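Local coordinates for CELL division control protein 6 (Pyrobaculum aerophilum, PDB 1FNN) that binds ADP with magnesium through an AAA+ ATPase module and is probably involved in regulating DNA replication, carrying a C-terminal winged helix domain, at residues E290-L295 / K319-E324; D313-Y318 / S333-Y338. One frame throughout, in Å; residues are numbered along the deposited sequence.

Contact 1: residues E290-L295 / K319-E324; sequences EKLFLL and KIVCEE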
ATOM      1  N   GLU A 290      22.644  25.004  -2.797  1.00 33.36           N
ATOM      2  CA  GLU A 290      21.525  24.073  -2.614  1.00 36.36           C
ATOM      3  C   GLU A 290      21.560  23.491  -1.202  1.00 33.17           C
ATOM      4  O   GLU A 290      20.510  23.296  -0.589  1.00 30.85           O
ATOM      5  CB  GLU A 290      21.565  22.960  -3.659  1.00 30.51           C
ATOM      6  CG  GLU A 290      20.370  21.981  -3.581  1.00 34.88           C
ATOM      7  CD  GLU A 290      20.246  21.115  -4.816  1.00 48.94           C
ATOM      8  OE1 GLU A 290      19.488  20.120  -4.793  1.00 40.94           O
ATOM      9  OE2 GLU A 290      20.899  21.392  -5.856  1.00 39.13           O
ATOM     10  N   LYS A 291      22.740  23.182  -0.647  1.00 31.38           N
ATOM     11  CA  LYS A 291      22.920  22.857   0.748  1.00 36.32           C
ATOM     12  C   LYS A 291      22.454  23.969   1.669  1.00 35.28           C
ATOM     13  O   LYS A 291      21.722  23.756   2.634  1.00 31.87           O
ATOM     14  CB  LYS A 291      24.372  22.533   1.194  1.00 32.87           C
ATOM     15  CG  LYS A 291      24.913  21.245   0.550  1.00 33.20           C
ATOM     16  CD  LYS A 291      26.234  20.931   1.238  1.00 34.10           C
ATOM     17  CE  LYS A 291      26.839  19.594   0.957  1.00 34.97           C
ATOM     18  NZ  LYS A 291      27.469  19.511  -0.390  1.00 46.88           N
ATOM     19  N   LEU A 292      22.838  25.209   1.405  1.00 30.14           N
ATOM     20  CA  LEU A 292      22.458  26.363   2.175  1.00 27.50           C
ATOM     21  C   LEU A 292      20.934  26.553   2.085  1.00 31.19           C
ATOM     22  O   LEU A 292      20.316  26.883   3.098  1.00 34.85           O
ATOM     23  CB  LEU A 292      23.166  27.649   1.630  1.00 30.90           C
ATOM     24  CG  LEU A 292      24.713  27.648   1.884  1.00 36.80           C
ATOM     25  CD1 LEU A 292      25.375  28.806   1.112  1.00 35.76           C
ATOM     26  CD2 LEU A 292      24.998  27.769   3.369  1.00 33.74           C
ATOM     27  N   PHE A 293      20.384  26.392   0.899  1.00 30.48           N
ATOM     28  CA  PHE A 293      18.932  26.524   0.753  1.00 29.35           C
ATOM     29  C   PHE A 293      18.223  25.360   1.528  1.00 30.74           C
ATOM     30  O   PHE A 293      17.242  25.666   2.185  1.00 33.57           O
ATOM     31  CB  PHE A 293      18.583  26.388  -0.716  1.00 29.09           C
ATOM     32  CG  PHE A 293      17.138  26.771  -0.988  1.00 28.06           C
ATOM     33  CD1 PHE A 293      16.628  27.976  -0.590  1.00 33.70           C
ATOM     34  CD2 PHE A 293      16.331  25.855  -1.655  1.00 34.51           C
ATOM     35  CE1 PHE A 293      15.306  28.326  -0.838  1.00 35.62           C
ATOM     36  CE2 PHE A 293      14.998  26.191  -1.912  1.00 38.55           C
ATOM     37  CZ  PHE A 293      14.496  27.417  -1.504  1.00 37.53           C
ATOM     38  N   LEU A 294      18.759  24.149   1.477  1.00 30.99           N
ATOM     39  CA  LEU A 294      18.129  23.065   2.244  1.00 35.00           C
ATOM     40  C   LEU A 294      18.244  23.352   3.727  1.00 38.27           C
ATOM     41  O   LEU A 294      17.239  23.324   4.484  1.00 33.85           O
ATOM     42  CB  LEU A 294      18.768  21.723   1.882  1.00 35.64           C
ATOM     43  CG  LEU A 294      18.269  20.515   2.710  1.00 40.82           C
ATOM     44  CD1 LEU A 294      16.765  20.300   2.461  1.00 34.43           C
ATOM     45  CD2 LEU A 294      19.060  19.281   2.296  1.00 36.28           C
ATOM     46  N   LEU A 295      19.448  23.830   4.175  1.00 34.01           N
ATOM     47  CA  LEU A 295      19.556  24.294   5.548  1.00 34.70           C
ATOM     48  C   LEU A 295      18.522  25.345   5.869  1.00 35.05           C
ATOM     49  O   LEU A 295      17.911  25.353   6.973  1.00 37.62           O
ATOM     50  CB  LEU A 295      20.954  24.873   5.900  1.00 38.71           C
ATOM     51  CG  LEU A 295      21.184  25.347   7.319  1.00 37.26           C
ATOM     52  CD1 LEU A 295      20.776  24.249   8.336  1.00 40.09           C
ATOM     53  CD2 LEU A 295      22.680  25.627   7.537  1.00 38.37           C
ATOM     54  N   LYS A 319      18.466  33.908   2.927  1.00 39.64           N
ATOM     55  CA  LYS A 319      19.290  35.140   3.037  1.00 45.04           C
ATOM     56  C   LYS A 319      20.003  35.254   4.368  1.00 45.94           C
ATOM     57  O   LYS A 319      21.212  35.552   4.475  1.00 41.33           O
ATOM     58  CB  LYS A 319      18.373  36.328   2.790  1.00 44.36           C
ATOM     59  CG  LYS A 319      17.846  36.337   1.360  1.00 43.02           C
ATOM     60  CD  LYS A 319      16.852  37.495   1.207  1.00 52.29           C
ATOM     61  CE  LYS A 319      16.446  37.570  -0.257  1.00 51.77           C
ATOM     62  NZ  LYS A 319      15.374  38.568  -0.524  1.00 62.60           N
ATOM     63  N   ILE A 320      19.317  34.908   5.469  1.00 40.87           N
ATOM     64  CA  ILE A 320      19.914  34.910   6.778  1.00 42.10           C
ATOM     65  C   ILE A 320      21.009  33.870   6.867  1.00 39.64           C
ATOM     66  O   ILE A 320      22.080  34.150   7.423  1.00 38.85           O
ATOM     67  CB  ILE A 320      18.854  34.657   7.892  1.00 45.43           C
ATOM     68  CG1 ILE A 320      17.933  35.880   7.929  1.00 46.97           C
ATOM     69  CG2 ILE A 320      19.492  34.385   9.250  1.00 47.33           C
ATOM     70  CD1 ILE A 320      16.646  35.673   8.708  1.00 50.82           C
ATOM     71  N   VAL A 321      20.746  32.648   6.386  1.00 37.12           N
ATOM     72  CA  VAL A 321      21.718  31.583   6.426  1.00 33.14           C
ATOM     73  C   VAL A 321      23.012  32.052   5.686  1.00 36.04           C
ATOM     74  O   VAL A 321      24.153  31.712   6.105  1.00 32.80           O
ATOM     75  CB  VAL A 321      21.151  30.276   5.890  1.00 41.50           C
ATOM     76  CG1 VAL A 321      22.218  29.245   5.575  1.00 36.29           C
ATOM     77  CG2 VAL A 321      20.168  29.634   6.927  1.00 37.91           C
ATOM     78  N   CYS A 322      22.835  32.553   4.485  1.00 36.26           N
ATOM     79  CA  CYS A 322      23.974  32.993   3.659  1.00 41.33           C
ATOM     80  C   CYS A 322      24.884  33.982   4.382  1.00 42.11           C
ATOM     81  O   CYS A 322      26.083  33.672   4.459  1.00 43.08           O
ATOM     82  CB  CYS A 322      23.489  33.577   2.329  1.00 31.42           C
ATOM     83  SG  CYS A 322      23.034  32.273   1.164  1.00 34.31           S
ATOM     84  N   GLU A 323      24.341  35.021   5.001  1.00 42.29           N
ATOM     85  CA  GLU A 323      25.123  35.959   5.774  1.00 45.58           C
ATOM     86  C   GLU A 323      25.828  35.374   6.979  1.00 46.91           C
ATOM     87  O   GLU A 323      27.058  35.554   7.146  1.00 42.98           O
ATOM     88  CB  GLU A 323      24.264  37.151   6.247  1.00 50.56           C
ATOM     89  CG  GLU A 323      25.090  38.341   6.725  1.00 63.16           C
ATOM     90  CD  GLU A 323      26.183  38.740   5.726  1.00 68.68           C
ATOM     91  OE1 GLU A 323      25.944  38.705   4.493  1.00 54.78           O
ATOM     92  OE2 GLU A 323      27.287  39.082   6.207  1.00 70.02           O
ATOM     93  N   GLU A 324      25.189  34.377   7.638  1.00 40.70           N
ATOM     94  CA  GLU A 324      25.893  33.656   8.679  1.00 41.93           C
ATOM     95  C   GLU A 324      27.157  33.006   8.162  1.00 38.84           C
ATOM     96  O   GLU A 324      28.109  32.831   8.952  1.00 40.72           O
ATOM     97  CB  GLU A 324      25.154  32.459   9.284  1.00 45.40           C
ATOM     98  CG  GLU A 324      24.009  32.763  10.176  1.00 59.10           C
ATOM     99  CD  GLU A 324      23.385  31.487  10.765  1.00 62.20           C
ATOM    100  OE1 GLU A 324      24.036  30.454  11.043  1.00 57.84           O
ATOM    101  OE2 GLU A 324      22.156  31.652  10.915  1.00 66.29           O
TER
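Leu-292 and Val-321 meet methyl to methyl where helices 288-304 and 311-324 cross, Leu-292 CD2 lying 3.8 Å from Val-321 CG1. All the direct contacts here are apolar, and no hydrogen bond links the two segments. Leu-292 spreads its two branches over successive residues of the other helix: CD2 takes Val-321, while CD1 reaches the thiol of Cys-322, with 4.2 Å between Leu-292 CD1 and Cys-322 SG. Leu-295, one turn further on, brings its own CD2 to the same valine methyl, 4.1 Å from Val-321 CG1. That methyl is therefore gripped by two leucines, and it also rests 3.9 Å from the backbone Leu-292 O. Its reach follows from a first torsion of 165°, which sets CG1 anti to the backbone N; the Val-321 CG2 branch lies beside that N.

The segment axes approach to 9.1 Å at 122° between their N-to-C directions, and the closest CA pair is Leu-292 with Val-321 at 6.8 Å. This is packing between the first two long helices of the C-terminal winged helix domain, a fold in which a helical bundle is flanked by a small antiparallel sheet, formed here by strands 309-310, 364-367 and 349-352. Other faces of segment 290-295 serve the rest of the domain: Phe-293 turns away from 319-324 and touches Leu-339 of helix 332-344, and Leu-294 packs on Ile-380 of helix 373-387.

Glu-324 OE2 forms a salt bridge with Arg-299, further along helix 288-304, adding a polar tie between the same two helices. Lys-291 takes no part in the crossing; its NZ ties helix 288-304 to the backbone oxygens of Ile-284 and Leu-286.

Contact 2: residues D313-Y318 / S333-Y338; sequences DAEESY and SQLWSY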
ATOM      1  N   ASP A 313       9.120  32.036   2.600  1.00 45.46           N
ATOM      2  CA  ASP A 313       9.708  31.790   3.898  1.00 41.74           C
ATOM      3  C   ASP A 313      11.132  31.246   3.743  1.00 37.13           C
ATOM      4  O   ASP A 313      12.040  31.623   4.497  1.00 38.55           O
ATOM      5  CB  ASP A 313       8.900  30.752   4.700  1.00 46.21           C
ATOM      6  CG  ASP A 313       9.313  30.591   6.144  1.00 66.33           C
ATOM      7  OD1 ASP A 313      10.431  30.981   6.564  1.00 65.61           O
ATOM      8  OD2 ASP A 313       8.491  30.044   6.935  1.00 72.95           O
ATOM      9  N   ALA A 314      11.267  30.185   2.953  1.00 35.04           N
ATOM     10  CA  ALA A 314      12.575  29.550   2.775  1.00 36.90           C
ATOM     11  C   ALA A 314      13.617  30.575   2.227  1.00 36.45           C
ATOM     12  O   ALA A 314      14.802  30.473   2.526  1.00 33.57           O
ATOM     13  CB  ALA A 314      12.339  28.425   1.768  1.00 34.16           C
ATOM     14  N   GLU A 315      13.214  31.385   1.282  1.00 38.67           N
ATOM     15  CA  GLU A 315      14.101  32.390   0.663  1.00 44.48           C
ATOM     16  C   GLU A 315      14.500  33.473   1.655  1.00 43.85           C
ATOM     17  O   GLU A 315      15.714  33.665   1.878  1.00 44.72           O
ATOM     18  CB  GLU A 315      13.495  33.013  -0.597  1.00 47.65           C
ATOM     19  CG  GLU A 315      14.432  34.111  -1.142  1.00 51.98           C
ATOM     20  CD  GLU A 315      14.096  34.532  -2.554  1.00 58.90           C
ATOM     21  OE1 GLU A 315      12.938  34.339  -2.952  1.00 49.96           O
ATOM     22  OE2 GLU A 315      14.975  35.054  -3.288  1.00 57.09           O
ATOM     23  N   GLU A 316      13.590  33.920   2.523  1.00 41.75           N
ATOM     24  CA  GLU A 316      14.005  34.843   3.582  1.00 40.51           C
ATOM     25  C   GLU A 316      14.918  34.182   4.580  1.00 43.81           C
ATOM     26  O   GLU A 316      15.893  34.761   5.098  1.00 43.34           O
ATOM     27  CB  GLU A 316      12.810  35.539   4.249  1.00 44.63           C
ATOM     28  CG  GLU A 316      12.199  36.593   3.328  1.00 53.69           C
ATOM     29  CD  GLU A 316      13.247  37.573   2.782  1.00 59.93           C
ATOM     30  OE1 GLU A 316      14.123  38.029   3.559  1.00 58.98           O
ATOM     31  OE2 GLU A 316      13.188  37.875   1.565  1.00 60.05           O
ATOM     32  N   SER A 317      14.686  32.908   4.900  1.00 39.87           N
ATOM     33  CA  SER A 317      15.555  32.161   5.792  1.00 38.54           C
ATOM     34  C   SER A 317      16.953  32.025   5.152  1.00 37.15           C
ATOM     35  O   SER A 317      17.967  31.970   5.861  1.00 36.67           O
ATOM     36  CB  SER A 317      14.926  30.763   6.019  1.00 36.32           C
ATOM     37  OG  SER A 317      15.794  29.965   6.812  1.00 40.07           O
ATOM     38  N   TYR A 318      16.957  31.722   3.871  1.00 36.10           N
ATOM     39  CA  TYR A 318      18.153  31.476   3.080  1.00 35.30           C
ATOM     40  C   TYR A 318      19.059  32.727   3.022  1.00 35.69           C
ATOM     41  O   TYR A 318      20.269  32.621   3.212  1.00 37.71           O
ATOM     42  CB  TYR A 318      17.758  31.012   1.667  1.00 32.75           C
ATOM     43  CG  TYR A 318      18.899  31.037   0.647  1.00 38.34           C
ATOM     44  CD1 TYR A 318      19.857  30.050   0.557  1.00 36.00           C
ATOM     45  CD2 TYR A 318      18.993  32.110  -0.248  1.00 35.52           C
ATOM     46  CE1 TYR A 318      20.886  30.085  -0.371  1.00 32.23           C
ATOM     47  CE2 TYR A 318      20.021  32.156  -1.184  1.00 35.94           C
ATOM     48  CZ  TYR A 318      20.945  31.165  -1.241  1.00 37.13           C
ATOM     49  OH  TYR A 318      21.969  31.241  -2.194  1.00 35.60           O
ATOM     50  N   SER A 333      15.342  32.877  -9.045  1.00 44.11           N
ATOM     51  CA  SER A 333      15.206  31.827 -10.051  1.00 41.41           C
ATOM     52  C   SER A 333      16.177  30.689  -9.842  1.00 42.50           C
ATOM     53  O   SER A 333      15.916  29.493 -10.084  1.00 43.45           O
ATOM     54  CB  SER A 333      15.441  32.431 -11.459  1.00 48.99           C
ATOM     55  OG  SER A 333      16.762  32.962 -11.474  1.00 53.13           O
ATOM     56  N   GLN A 334      17.364  31.041  -9.303  1.00 38.43           N
ATOM     57  CA  GLN A 334      18.303  29.993  -8.934  1.00 40.83           C
ATOM     58  C   GLN A 334      17.720  29.172  -7.760  1.00 37.44           C
ATOM     59  O   GLN A 334      17.871  27.933  -7.709  1.00 37.17           O
ATOM     60  CB  GLN A 334      19.622  30.659  -8.496  1.00 38.47           C
ATOM     61  CG  GLN A 334      20.400  31.198  -9.696  1.00 55.51           C
ATOM     62  CD  GLN A 334      21.902  31.230  -9.420  1.00 59.57           C
ATOM     63  OE1 GLN A 334      22.522  30.236  -9.023  1.00 68.39           O
ATOM     64  NE2 GLN A 334      22.477  32.384  -9.633  1.00 59.23           N
ATOM     65  N   LEU A 335      17.079  29.827  -6.797  1.00 39.41           N
ATOM     66  CA  LEU A 335      16.563  29.023  -5.651  1.00 38.94           C
ATOM     67  C   LEU A 335      15.512  28.010  -6.095  1.00 39.99           C
ATOM     68  O   LEU A 335      15.277  26.912  -5.581  1.00 38.75           O
ATOM     69  CB  LEU A 335      16.063  29.980  -4.575  1.00 38.62           C
ATOM     70  CG  LEU A 335      17.134  30.965  -4.035  1.00 34.86           C
ATOM     71  CD1 LEU A 335      16.605  31.791  -2.886  1.00 37.66           C
ATOM     72  CD2 LEU A 335      18.361  30.168  -3.647  1.00 34.39           C
ATOM     73  N   TRP A 336      14.699  28.468  -7.036  1.00 42.21           N
ATOM     74  CA  TRP A 336      13.678  27.687  -7.714  1.00 41.16           C
ATOM     75  C   TRP A 336      14.200  26.440  -8.352  1.00 41.50           C
ATOM     76  O   TRP A 336      13.636  25.338  -8.165  1.00 36.75           O
ATOM     77  CB  TRP A 336      12.965  28.673  -8.669  1.00 56.66           C
ATOM     78  CG  TRP A 336      11.542  28.209  -8.675  1.00 73.76           C
ATOM     79  CD1 TRP A 336      10.609  28.398  -7.698  1.00 80.94           C
ATOM     80  CD2 TRP A 336      10.922  27.465  -9.723  1.00 83.62           C
ATOM     81  NE1 TRP A 336       9.425  27.812  -8.074  1.00 89.89           N
ATOM     82  CE2 TRP A 336       9.593  27.235  -9.315  1.00 88.90           C
ATOM     83  CE3 TRP A 336      11.362  26.980 -10.954  1.00 85.54           C
ATOM     84  CZ2 TRP A 336       8.690  26.532 -10.107  1.00 91.43           C
ATOM     85  CZ3 TRP A 336      10.465  26.283 -11.739  1.00 93.24           C
ATOM     86  CH2 TRP A 336       9.146  26.068 -11.308  1.00 94.63           C
ATOM     87  N   SER A 337      15.343  26.484  -9.057  1.00 40.45           N
ATOM     88  CA  SER A 337      15.930  25.268  -9.584  1.00 39.43           C
ATOM     89  C   SER A 337      16.483  24.416  -8.446  1.00 35.38           C
ATOM     90  O   SER A 337      16.507  23.215  -8.662  1.00 39.47           O
ATOM     91  CB  SER A 337      17.116  25.505 -10.561  1.00 44.62           C
ATOM     92  OG  SER A 337      16.712  26.670 -11.304  1.00 58.21           O
ATOM     93  N   TYR A 338      17.062  25.013  -7.409  1.00 34.08           N
ATOM     94  CA  TYR A 338      17.525  24.149  -6.318  1.00 33.87           C
ATOM     95  C   TYR A 338      16.309  23.415  -5.725  1.00 35.58           C
ATOM     96  O   TYR A 338      16.465  22.258  -5.373  1.00 33.91           O
ATOM     97  CB  TYR A 338      18.178  24.954  -5.204  1.00 33.93           C
ATOM     98  CG  TYR A 338      19.499  25.638  -5.600  1.00 32.32           C
ATOM     99  CD1 TYR A 338      19.793  26.847  -5.013  1.00 34.80           C
ATOM    100  CD2 TYR A 338      20.373  25.085  -6.510  1.00 35.69           C
ATOM    101  CE1 TYR A 338      20.976  27.524  -5.326  1.00 39.99           C
ATOM    102  CE2 TYR A 338      21.565  25.752  -6.834  1.00 40.70           C
ATOM    103  CZ  TYR A 338      21.843  26.953  -6.240  1.00 39.67           C
ATOM    104  OH  TYR A 338      23.015  27.637  -6.543  1.00 39.92           O
TER
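Leu-335 of helix 332-344 drives its forked end against Tyr-318 and Glu-315 of helix 311-324, and nearly all of the contact rests on it. Along 333-338, Gln-334 comes before it and turns to Arg-330, whose NH2 it holds through OE1.

Leu-335 follows. Its chi1 of -59° sets CG beside the backbone N, and its two methyls divide the work. CD2 sits over one face of the Tyr-318 ring, 3.8 Å from the ring centroid and 21° off the normal, a CH-pi contact displaced toward the CE2 and CZ rim. The Tyr-318 hydroxyl is hydrogen-bonded to His-289 ND1 and to the backbone N of Arg-330, which should restrain the ring beneath the CD2 methyl. CD1 settles between two side chains, 3.6 Å from Tyr-318 CD2 and likewise 3.6 Å from Glu-315 CG. The extended chain of Glu-315 crosses the leucine at about a right angle, and CD1 rests along it from CB and CG to the carboxylate, where OE2 is 3.7 Å from Leu-335 CD1, while OE1 is hydrogen-bonded to His-332 ND1. Helices 311-324 and 332-344 are successive helices of the winged helix domain, in the order of a helix-turn-helix unit, the second probably equivalent to the recognition helix of DNA-binding relatives; the contact joins the two helices of that unit.

Further along, Trp-336 meets the ring of Phe-311. Ser-337 serves its own helix: Ser-333 O accepts hydrogen bonds from both its backbone N and its OG, the two donors arriving from opposite faces of the carbonyl plane. Ser-337 OG lies 3.2 Å from Ser-333 O and is tilted 20° from that plane. Tyr-338, at the end of the segment, leans on His-289 and Glu-290 of helix 288-304.

Both contacts are buried within the winged helix domain, and helix 311-324 takes part in each, offering its later turn to helix 288-304 in contact 1 and its earlier turns to helix 332-344 in contact 2. Their centres lie about 9 Å apart, and they touch directly: Phe-293 CA is 3.7 Å from Tyr-318 CD1, so the tyrosine is shared between the three helices. Contact 1 is purely aliphatic and thiol packing among four buried residues. Contact 2 sets an aromatic face beside the chain of Glu-315, which is partly exposed, and its polar ends are hydrogen-bonded to His-289, the backbone N of Arg-330 and His-332.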